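Local coordinates for 5-formyl-3-hydroxy-2-methylpyridine 4-carboxylate 5-dehydrogenase (Mesorhizobium japonicum MAFF 303099, PDB 4OM8), which oxidises 5-formyl-3-hydroxy-2-methylpyridine-4-carboxylate with NAD(+) in the breakdown of vitamin B6, and can also reduce the same aldehyde with NADH to 4-pyridoxate, at residues A[6-11]-A[71-76]; A[92-97]-A[113-118]. One frame throughout, in Å; residues are numbered along the deposited sequence. Where two conformers were deposited one is given.

Contact 1: A[6-11]-A[71-76]; sequences AIIGLG and DDIGDA. With NAD (nicotinamide-adenine-dinucleotide), chain C.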
ATOM      1  N   ALA A   6     -29.219  -0.098  14.197  1.00  9.74           N
ATOM      2  CA  ALA A   6     -28.831   0.812  15.267  1.00  9.49           C
ATOM      3  C   ALA A   6     -27.314   0.849  15.323  1.00  9.97           C
ATOM      4  O   ALA A   6     -26.670  -0.192  15.229  1.00 11.57           O
ATOM      5  CB  ALA A   6     -29.401   0.371  16.615  1.00  9.78           C
ATOM      6  N   ILE A   7     -26.760   2.044  15.478  1.00  9.45           N
ATOM      7  CA  ILE A   7     -25.338   2.225  15.742  1.00  9.05           C
ATOM      8  C   ILE A   7     -25.142   2.777  17.151  1.00 10.50           C
ATOM      9  O   ILE A   7     -25.762   3.780  17.532  1.00 10.13           O
ATOM     10  CB  ILE A   7     -24.678   3.161  14.701  1.00 10.87           C
ATOM     11  CG1 ILE A   7     -24.779   2.533  13.308  1.00 11.49           C
ATOM     12  CG2 ILE A   7     -23.222   3.422  15.072  1.00 12.37           C
ATOM     13  CD1 ILE A   7     -24.436   3.453  12.167  1.00 12.39           C
ATOM     14  N   ILE A   8     -24.290   2.100  17.925  1.00  9.03           N
ATOM     15  CA  ILE A   8     -23.956   2.527  19.286  1.00  9.54           C
ATOM     16  C   ILE A   8     -22.532   3.061  19.314  1.00 12.37           C
ATOM     17  O   ILE A   8     -21.563   2.295  19.220  1.00 10.95           O
ATOM     18  CB  ILE A   8     -24.092   1.369  20.287  1.00 11.05           C
ATOM     19  CG1 ILE A   8     -25.442   0.667  20.114  1.00 11.58           C
ATOM     20  CG2 ILE A   8     -23.839   1.855  21.717  1.00 13.34           C
ATOM     21  CD1 ILE A   8     -26.666   1.582  20.243  1.00 15.18           C
ATOM     22  N   GLY A   9     -22.408   4.384  19.398  1.00 10.80           N
ATOM     23  CA  GLY A   9     -21.103   5.032  19.423  1.00 12.42           C
ATOM     24  C   GLY A   9     -20.929   5.853  18.171  1.00 14.49           C
ATOM     25  O   GLY A   9     -20.948   5.314  17.055  1.00 13.30           O
ATOM     26  N   LEU A  10     -20.769   7.166  18.358  1.00 12.98           N
ATOM     27  CA  LEU A  10     -20.716   8.122  17.250  1.00 13.47           C
ATOM     28  C   LEU A  10     -19.461   8.980  17.229  1.00 20.01           C
ATOM     29  O   LEU A  10     -19.536  10.189  16.990  1.00 22.48           O
ATOM     30  CB  LEU A  10     -21.926   9.054  17.296  1.00 15.93           C
ATOM     31  CG  LEU A  10     -23.277   8.500  16.862  1.00 16.17           C
ATOM     32  CD1 LEU A  10     -24.368   9.526  17.160  1.00 18.64           C
ATOM     33  CD2 LEU A  10     -23.239   8.177  15.378  1.00 18.20           C
ATOM     34  N   GLY A  11     -18.318   8.368  17.476  1.00 17.40           N
ATOM     35  CA  GLY A  11     -17.054   9.089  17.400  1.00 15.78           C
ATOM     36  C   GLY A  11     -16.573   9.119  15.967  1.00 17.44           C
ATOM     37  O   GLY A  11     -17.362   9.292  15.044  1.00 15.91           O
ATOM     38  N   ASP A  71     -30.555  10.230  22.139  1.00 13.86           N
ATOM     39  CA  ASP A  71     -29.832  10.086  23.404  1.00 13.44           C
ATOM     40  C   ASP A  71     -30.466   9.014  24.297  1.00 10.35           C
ATOM     41  O   ASP A  71     -30.161   8.916  25.495  1.00 15.36           O
ATOM     42  CB  ASP A  71     -29.770  11.432  24.148  1.00 13.38           C
ATOM     43  CG  ASP A  71     -31.121  11.858  24.712  1.00 16.31           C
ATOM     44  OD1 ASP A  71     -32.168  11.425  24.182  1.00 18.71           O
ATOM     45  OD2 ASP A  71     -31.136  12.643  25.689  1.00 16.81           O
ATOM     46  N   ASP A  72     -31.346   8.205  23.709  1.00 10.88           N
ATOM     47  CA  ASP A  72     -32.019   7.136  24.435  1.00 12.93           C
ATOM     48  C   ASP A  72     -31.715   5.810  23.758  1.00 11.11           C
ATOM     49  O   ASP A  72     -32.128   5.582  22.626  1.00 11.72           O
ATOM     50  CB  ASP A  72     -33.531   7.383  24.482  1.00 12.82           C
ATOM     51  CG  ASP A  72     -34.244   6.410  25.384  1.00 21.38           C
ATOM     52  OD1 ASP A  72     -34.444   5.253  24.967  1.00 21.30           O
ATOM     53  OD2 ASP A  72     -34.588   6.795  26.522  1.00 33.70           O
ATOM     54  N   ILE A  73     -30.968   4.940  24.434  1.00 12.10           N
ATOM     55  CA  ILE A  73     -30.518   3.724  23.751  1.00 10.54           C
ATOM     56  C   ILE A  73     -31.688   2.769  23.454  1.00 11.38           C
ATOM     57  O   ILE A  73     -31.655   2.049  22.453  1.00 12.55           O
ATOM     58  CB  ILE A  73     -29.405   3.017  24.556  1.00 13.91           C
ATOM     59  CG1 ILE A  73     -28.686   1.983  23.677  1.00 12.21           C
ATOM     60  CG2 ILE A  73     -29.957   2.414  25.839  1.00 15.18           C
ATOM     61  CD1 ILE A  73     -27.401   1.467  24.288  1.00 13.75           C
ATOM     62  N   GLY A  74     -32.734   2.787  24.279  1.00 10.46           N
ATOM     63  CA  GLY A  74     -33.912   1.965  24.020  1.00 12.37           C
ATOM     64  C   GLY A  74     -34.588   2.392  22.727  1.00 10.82           C
ATOM     65  O   GLY A  74     -35.031   1.561  21.925  1.00 13.05           O
ATOM     66  N   ASP A  75     -34.668   3.701  22.526  1.00 10.88           N
ATOM     67  CA  ASP A  75     -35.174   4.272  21.291  1.00 11.65           C
ATOM     68  C   ASP A  75     -34.310   3.779  20.119  1.00 10.47           C
ATOM     69  O   ASP A  75     -34.820   3.236  19.139  1.00 11.64           O
ATOM     70  CB  ASP A  75     -35.180   5.799  21.418  1.00 12.06           C
ATOM     71  CG  ASP A  75     -35.551   6.512  20.140  1.00 14.93           C
ATOM     72  OD1 ASP A  75     -36.112   5.889  19.225  1.00 12.37           O
ATOM     73  OD2 ASP A  75     -35.295   7.736  20.074  1.00 14.09           O
ATOM     74  N   ALA A  76     -32.994   3.909  20.253  1.00 10.46           N
ATOM     75  CA  ALA A  76     -32.099   3.529  19.164  1.00  9.80           C
ATOM     76  C   ALA A  76     -32.223   2.075  18.738  1.00  9.17           C
ATOM     77  O   ALA A  76     -32.293   1.786  17.545  1.00 12.15           O
ATOM     78  CB  ALA A  76     -30.650   3.822  19.547  1.00 10.79           C
TER
HETATM   79  PA  NAD C 402     -14.001   7.109  19.272  0.74 14.21           P
HETATM   80  O1A NAD C 402     -13.262   7.171  20.598  0.74 16.80           O
HETATM   81  O2A NAD C 402     -13.771   8.176  18.213  0.74 12.72           O
HETATM   82  O5B NAD C 402     -15.576   7.063  19.596  0.74 16.41           O
HETATM   83  C5B NAD C 402     -16.117   6.242  20.632  0.74 13.93           C
HETATM   84  C4B NAD C 402     -17.501   6.775  20.968  0.74 13.34           C
HETATM   85  O4B NAD C 402     -18.171   5.854  21.830  0.74 15.33           O
HETATM   86  C3B NAD C 402     -17.416   8.113  21.702  0.74 13.40           C
HETATM   87  O3B NAD C 402     -18.183   9.108  21.011  0.74 14.85           O
HETATM   88  C2B NAD C 402     -17.985   7.805  23.081  0.74 16.35           C
HETATM   89  O2B NAD C 402     -18.691   8.896  23.693  0.74 14.01           O
HETATM   90  C1B NAD C 402     -18.908   6.642  22.777  0.74 16.90           C
HETATM   91  N9A NAD C 402     -19.272   5.788  23.921  0.74 15.61           N
HETATM   92  C8A NAD C 402     -18.517   5.452  24.980  0.74 15.88           C
HETATM   93  N7A NAD C 402     -19.199   4.622  25.809  0.74 16.06           N
HETATM   94  C5A NAD C 402     -20.412   4.415  25.271  0.74 14.95           C
HETATM   95  C6A NAD C 402     -21.623   3.652  25.623  0.74 15.32           C
HETATM   96  N6A NAD C 402     -21.683   2.909  26.754  0.74 18.27           N
HETATM   97  N1A NAD C 402     -22.673   3.720  24.777  0.74 16.13           N
HETATM   98  C2A NAD C 402     -22.638   4.454  23.651  0.74 16.15           C
HETATM   99  N3A NAD C 402     -21.570   5.174  23.271  0.74 14.11           N
HETATM  100  C4A NAD C 402     -20.454   5.192  24.031  0.74 13.08           C
HETATM  101  O3  NAD C 402     -13.776   5.620  18.696  0.74 13.31           O
HETATM  102  PN  NAD C 402     -13.707   5.186  17.148  0.74 14.51           P
HETATM  103  O1N NAD C 402     -12.350   5.558  16.580  0.74 16.11           O
HETATM  104  O2N NAD C 402     -14.947   5.607  16.391  0.74 12.97           O
HETATM  105  O5D NAD C 402     -13.733   3.589  17.278  0.74 13.40           O
HETATM  106  C5D NAD C 402     -14.875   2.892  17.791  0.74 12.98           C
HETATM  107  C4D NAD C 402     -14.618   1.399  17.620  0.74 11.07           C
HETATM  108  O4D NAD C 402     -14.323   1.167  16.246  0.74 13.77           O
HETATM  109  C3D NAD C 402     -13.403   0.920  18.397  0.74 12.55           C
HETATM  110  O3D NAD C 402     -13.634  -0.450  18.738  0.74 13.17           O
HETATM  111  C2D NAD C 402     -12.273   0.976  17.387  0.74 12.44           C
HETATM  112  O2D NAD C 402     -11.257   0.005  17.657  0.74 12.12           O
HETATM  113  C1D NAD C 402     -13.001   0.633  16.099  0.74 12.46           C
HETATM  114  N1N NAD C 402     -12.385   1.168  14.874  0.74 13.62           N
HETATM  115  C2N NAD C 402     -11.718   2.340  14.848  0.74 14.64           C
HETATM  116  C3N NAD C 402     -11.173   2.806  13.649  0.74 13.56           C
HETATM  117  C7N NAD C 402     -10.385   4.086  13.556  0.74 19.73           C
HETATM  118  O7N NAD C 402     -10.570   5.016  14.327  0.74 18.88           O
HETATM  119  N7N NAD C 402      -9.456   4.152  12.604  0.74 12.90           N
HETATM  120  C4N NAD C 402     -11.330   2.060  12.486  0.74 16.05           C
HETATM  121  C5N NAD C 402     -12.034   0.866  12.543  0.74 13.97           C
HETATM  122  C6N NAD C 402     -12.561   0.449  13.757  0.74 12.66           C
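A6 and I8, on the end of the first strand of the Rossmann fold, lie beside the short helix that begins at I73, with 5.8 Å between the CA atoms of A6 and A76 and 8.0 Å between those of I8 and I73. At the A6 end the methyl points at the helix backbone, and A6 CB lies 3.4 Å from A76 O. Alanine suits both positions, since its short side chain lets strand and helix come close; the methyl of A76 points back toward the strand and also packs on Y31.

Farther along, I8 reaches the helix through its CD1 methyl, which rests on the CG1–CD1 arm of I73, 4.0 Å from I73 CG1; the two side chains cross at about a right angle. The torsions of I8 divide its work: chi1 (-49°) sets the CG1 branch anti to the carbonyl carbon and chi2 (-56°) turns CD1 to I73, whereas I8 CG2 touches NAD C2A of the adenine at 3.5 Å. A beta-branched residue can thus serve two neighbours at once. I73 also packs on Y31 and on T100 and I101 of helix 91-102.

The helix start is fixed by D72 as N-cap: its OD1 accepts from D75 N at 2.9 Å through the anti lone pair. Beyond the strand, G9 and G11 fit the GxGxxG pattern of dinucleotide-binding folds. At the positive phi of G9 (114°) a CB would be jammed against the carbonyl oxygen of I8, and the lack of a side chain at G11 lets NAD O5B come to 3.3 Å from its CA. Side-chain packing between the segments is therefore apolar, A6 CB lies on a carbonyl oxygen, and no polar bond links the two; I8 alone joins helix and cofactor, its CD1 on I73 and its CG2 against the adenine.

Contact 2: A[92-97]-A[113-118]; sequences SIKADV and SDTSGI. With NAD (nicotinamide-adenine-dinucleotide), chain C.
This is a buried contact of the Rossmann domain in which one lysine, K94 of helix 91-102, reaches across to the end of strand 110-113 and the loop that follows, beside the nicotinamide ribose of NAD. Its aliphatic chain does the touching: CE lies 3.7 Å from I118 CD1 and 4.0 Å from T115 CB, while CD passes S113 OG. Lysine suits the place because a long hydrocarbon stem can pack against isoleucine and threonine and still deliver a charge. The stem runs extended until a final bend (chi4 -56°) turns NZ to the ribose. There NZ also forms a salt bridge with E85 and a hydrogen bond to P88 O, so the charge of the buried ammonium is probably offset by E85.

The strand end and the loop after it are shaped by two hydroxyls. S113 OG accepts from T115 N at 3.0 Å, an ST turn, and is bonded to E85 as well; T115 OG1 accepts from I118 N in an ST motif and pairs with E89. S116 OG, hydrogen-bonded to H137, sits over one face of the nicotinamide ring, D114 OD2 over the other. K94 NZ donates to the ribose hydroxyl NAD O3D at 3.0 Å.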
ATOM      1  N   SER A  92     -14.554  -4.051  28.724  1.00 17.27           N
ATOM      2  CA  SER A  92     -15.533  -3.805  29.781  1.00 17.31           C
ATOM      3  C   SER A  92     -16.636  -2.860  29.287  1.00 15.70           C
ATOM      4  O   SER A  92     -17.817  -3.078  29.581  1.00 17.63           O
ATOM      5  CB  SER A  92     -14.865  -3.239  31.037  1.00 25.87           C
ATOM      6  OG  SER A  92     -14.384  -1.926  30.819  1.00 39.15           O
ATOM      7  N   ILE A  93     -16.260  -1.831  28.526  1.00 17.26           N
ATOM      8  CA  ILE A  93     -17.260  -0.912  27.975  1.00 14.48           C
ATOM      9  C   ILE A  93     -18.128  -1.626  26.931  1.00 15.80           C
ATOM     10  O   ILE A  93     -19.345  -1.459  26.919  1.00 14.59           O
ATOM     11  CB  ILE A  93     -16.611   0.343  27.351  1.00 15.64           C
ATOM     12  CG1 ILE A  93     -15.809   1.096  28.419  1.00 21.42           C
ATOM     13  CG2 ILE A  93     -17.669   1.261  26.760  1.00 20.39           C
ATOM     14  CD1 ILE A  93     -15.202   2.398  27.926  1.00 22.24           C
ATOM     15  N   LYS A  94     -17.513  -2.429  26.064  1.00 13.30           N
ATOM     16  CA  LYS A  94     -18.295  -3.160  25.064  1.00 12.26           C
ATOM     17  C   LYS A  94     -19.254  -4.147  25.735  1.00 12.89           C
ATOM     18  O   LYS A  94     -20.424  -4.251  25.346  1.00 12.81           O
ATOM     19  CB  LYS A  94     -17.376  -3.880  24.076  1.00 10.23           C
ATOM     20  CG  LYS A  94     -16.479  -2.934  23.262  1.00 11.54           C
ATOM     21  CD  LYS A  94     -15.788  -3.653  22.115  1.00 12.34           C
ATOM     22  CE  LYS A  94     -14.791  -2.744  21.416  1.00 13.69           C
ATOM     23  NZ  LYS A  94     -15.405  -1.471  20.924  1.00 11.96           N
ATOM     24  N   ALA A  95     -18.774  -4.837  26.770  1.00 13.86           N
ATOM     25  CA  ALA A  95     -19.625  -5.756  27.508  1.00 14.56           C
ATOM     26  C   ALA A  95     -20.796  -5.032  28.159  1.00 14.06           C
ATOM     27  O   ALA A  95     -21.894  -5.572  28.197  1.00 12.90           O
ATOM     28  CB  ALA A  95     -18.818  -6.507  28.557  1.00 14.78           C
ATOM     29  N   ASP A  96     -20.556  -3.824  28.671  0.98 14.34           N
ATOM     30  CA  ASP A  96     -21.629  -2.997  29.227  0.58 16.83           C
ATOM     31  C   ASP A  96     -22.709  -2.747  28.187  1.00 15.97           C
ATOM     32  O   ASP A  96     -23.906  -2.843  28.476  0.93 15.67           O
ATOM     33  CB  ASP A  96     -21.094  -1.651  29.728  0.58 19.60           C
ATOM     34  CG  ASP A  96     -20.267  -1.775  30.990  0.58 19.88           C
ATOM     35  OD1 ASP A  96     -20.426  -2.775  31.719  0.58 22.96           O
ATOM     36  OD2 ASP A  96     -19.459  -0.859  31.256  0.58 25.95           O
ATOM     37  N   VAL A  97     -22.282  -2.414  26.972  1.00 13.77           N
ATOM     38  CA  VAL A  97     -23.229  -2.152  25.892  1.00 11.19           C
ATOM     39  C   VAL A  97     -24.039  -3.413  25.584  1.00 11.06           C
ATOM     40  O   VAL A  97     -25.266  -3.357  25.476  1.00 13.02           O
ATOM     41  CB  VAL A  97     -22.515  -1.662  24.621  1.00 11.91           C
ATOM     42  CG1 VAL A  97     -23.472  -1.666  23.436  1.00 12.15           C
ATOM     43  CG2 VAL A  97     -21.934  -0.260  24.841  1.00 14.71           C
ATOM     44  N   SER A 113     -19.638  -6.009  16.054  1.00  9.40           N
ATOM     45  CA  SER A 113     -18.683  -5.071  16.630  1.00  8.87           C
ATOM     46  C   SER A 113     -17.759  -4.518  15.566  1.00  9.37           C
ATOM     47  O   SER A 113     -17.278  -5.266  14.712  1.00 11.24           O
ATOM     48  CB  SER A 113     -17.841  -5.739  17.715  1.00  8.63           C
ATOM     49  OG  SER A 113     -16.907  -4.806  18.250  1.00  9.66           O
ATOM     50  N   ASP A 114     -17.474  -3.218  15.666  1.00  9.48           N
ATOM     51  CA  ASP A 114     -16.489  -2.547  14.817  1.00  9.88           C
ATOM     52  C   ASP A 114     -15.071  -2.677  15.385  1.00 10.31           C
ATOM     53  O   ASP A 114     -14.144  -2.064  14.852  1.00 11.09           O
ATOM     54  CB  ASP A 114     -16.870  -1.065  14.669  1.00  8.65           C
ATOM     55  CG  ASP A 114     -16.154  -0.356  13.522  1.00 11.18           C
ATOM     56  OD1 ASP A 114     -15.775  -1.002  12.534  1.00 11.32           O
ATOM     57  OD2 ASP A 114     -16.048   0.886  13.597  1.00 11.76           O
ATOM     58  N   THR A 115     -14.892  -3.486  16.434  1.00 10.87           N
ATOM     59  CA  THR A 115     -13.586  -3.608  17.089  1.00  9.84           C
ATOM     60  C   THR A 115     -12.457  -3.916  16.103  1.00 11.03           C
ATOM     61  O   THR A 115     -12.628  -4.660  15.140  1.00 10.82           O
ATOM     62  CB  THR A 115     -13.593  -4.698  18.179  1.00 10.51           C
ATOM     63  OG1 THR A 115     -12.324  -4.688  18.861  1.00 11.24           O
ATOM     64  CG2 THR A 115     -13.823  -6.082  17.567  1.00 10.93           C
ATOM     65  N   SER A 116     -11.293  -3.331  16.361  1.00 12.73           N
ATOM     66  CA  SER A 116     -10.100  -3.673  15.596  1.00 13.20           C
ATOM     67  C   SER A 116      -9.287  -4.792  16.252  1.00 12.48           C
ATOM     68  O   SER A 116      -8.710  -5.629  15.562  1.00 15.79           O
ATOM     69  CB  SER A 116      -9.224  -2.432  15.413  1.00 13.40           C
ATOM     70  OG  SER A 116      -9.879  -1.461  14.615  1.00 16.30           O
ATOM     71  N   GLY A 117      -9.231  -4.808  17.578  1.00 13.34           N
ATOM     72  CA  GLY A 117      -8.260  -5.654  18.251  1.00 14.68           C
ATOM     73  C   GLY A 117      -8.744  -6.594  19.331  1.00 14.96           C
ATOM     74  O   GLY A 117      -7.945  -7.323  19.913  1.00 15.31           O
ATOM     75  N   ILE A 118     -10.043  -6.578  19.617  1.00 12.80           N
ATOM     76  CA  ILE A 118     -10.586  -7.500  20.602  1.00 14.52           C
ATOM     77  C   ILE A 118     -11.198  -8.696  19.881  1.00 13.37           C
ATOM     78  O   ILE A 118     -12.016  -8.524  18.982  1.00 13.77           O
ATOM     79  CB  ILE A 118     -11.627  -6.803  21.485  1.00 13.68           C
ATOM     80  CG1 ILE A 118     -10.995  -5.559  22.135  1.00 11.98           C
ATOM     81  CG2 ILE A 118     -12.165  -7.772  22.538  1.00 13.02           C
ATOM     82  CD1 ILE A 118     -11.976  -4.647  22.835  1.00 14.72           C
TER
HETATM   83  PA  NAD C 402     -14.001   7.109  19.272  0.74 14.21           P
HETATM   84  O1A NAD C 402     -13.262   7.171  20.598  0.74 16.80           O
HETATM   85  O2A NAD C 402     -13.771   8.176  18.213  0.74 12.72           O
HETATM   86  O5B NAD C 402     -15.576   7.063  19.596  0.74 16.41           O
HETATM   87  C5B NAD C 402     -16.117   6.242  20.632  0.74 13.93           C
HETATM   88  C4B NAD C 402     -17.501   6.775  20.968  0.74 13.34           C
HETATM   89  O4B NAD C 402     -18.171   5.854  21.830  0.74 15.33           O
HETATM   90  C3B NAD C 402     -17.416   8.113  21.702  0.74 13.40           C
HETATM   91  O3B NAD C 402     -18.183   9.108  21.011  0.74 14.85           O
HETATM   92  C2B NAD C 402     -17.985   7.805  23.081  0.74 16.35           C
HETATM   93  O2B NAD C 402     -18.691   8.896  23.693  0.74 14.01           O
HETATM   94  C1B NAD C 402     -18.908   6.642  22.777  0.74 16.90           C
HETATM   95  N9A NAD C 402     -19.272   5.788  23.921  0.74 15.61           N
HETATM   96  C8A NAD C 402     -18.517   5.452  24.980  0.74 15.88           C
HETATM   97  N7A NAD C 402     -19.199   4.622  25.809  0.74 16.06           N
HETATM   98  C5A NAD C 402     -20.412   4.415  25.271  0.74 14.95           C
HETATM   99  C6A NAD C 402     -21.623   3.652  25.623  0.74 15.32           C
HETATM  100  N6A NAD C 402     -21.683   2.909  26.754  0.74 18.27           N
HETATM  101  N1A NAD C 402     -22.673   3.720  24.777  0.74 16.13           N
HETATM  102  C2A NAD C 402     -22.638   4.454  23.651  0.74 16.15           C
HETATM  103  N3A NAD C 402     -21.570   5.174  23.271  0.74 14.11           N
HETATM  104  C4A NAD C 402     -20.454   5.192  24.031  0.74 13.08           C
HETATM  105  O3  NAD C 402     -13.776   5.620  18.696  0.74 13.31           O
HETATM  106  PN  NAD C 402     -13.707   5.186  17.148  0.74 14.51           P
HETATM  107  O1N NAD C 402     -12.350   5.558  16.580  0.74 16.11           O
HETATM  108  O2N NAD C 402     -14.947   5.607  16.391  0.74 12.97           O
HETATM  109  O5D NAD C 402     -13.733   3.589  17.278  0.74 13.40           O
HETATM  110  C5D NAD C 402     -14.875   2.892  17.791  0.74 12.98           C
HETATM  111  C4D NAD C 402     -14.618   1.399  17.620  0.74 11.07           C
HETATM  112  O4D NAD C 402     -14.323   1.167  16.246  0.74 13.77           O
HETATM  113  C3D NAD C 402     -13.403   0.920  18.397  0.74 12.55           C
HETATM  114  O3D NAD C 402     -13.634  -0.450  18.738  0.74 13.17           O
HETATM  115  C2D NAD C 402     -12.273   0.976  17.387  0.74 12.44           C
HETATM  116  O2D NAD C 402     -11.257   0.005  17.657  0.74 12.12           O
HETATM  117  C1D NAD C 402     -13.001   0.633  16.099  0.74 12.46           C
HETATM  118  N1N NAD C 402     -12.385   1.168  14.874  0.74 13.62           N
HETATM  119  C2N NAD C 402     -11.718   2.340  14.848  0.74 14.64           C
HETATM  120  C3N NAD C 402     -11.173   2.806  13.649  0.74 13.56           C
HETATM  121  C7N NAD C 402     -10.385   4.086  13.556  0.74 19.73           C
HETATM  122  O7N NAD C 402     -10.570   5.016  14.327  0.74 18.88           O
HETATM  123  N7N NAD C 402      -9.456   4.152  12.604  0.74 12.90           N
HETATM  124  C4N NAD C 402     -11.330   2.060  12.486  0.74 16.05           C
HETATM  125  C5N NAD C 402     -12.034   0.866  12.543  0.74 13.97           C
HETATM  126  C6N NAD C 402     -12.561   0.449  13.757  0.74 12.66           C

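Both contacts hold one NAD molecule: contact 1 meets the adenine half, contact 2 the nicotinamide half and, through I93 and V97, the adenine too. Their centres are about 15 Å apart, and they follow one another along the chain. They also touch directly, I8 CG2 lying 3.9 Å from V97 CG1, so helix 91-102 joins them. At the base, V97 CG2 is 3.7 Å from NAD N6A. The same helix thus supplies apolar contacts to the adenine and, through K94, a polar grip on the distant ribose. H137, inferred to be important for activity, lies near contact 2, the side chain of T115 being about 6 Å from its own.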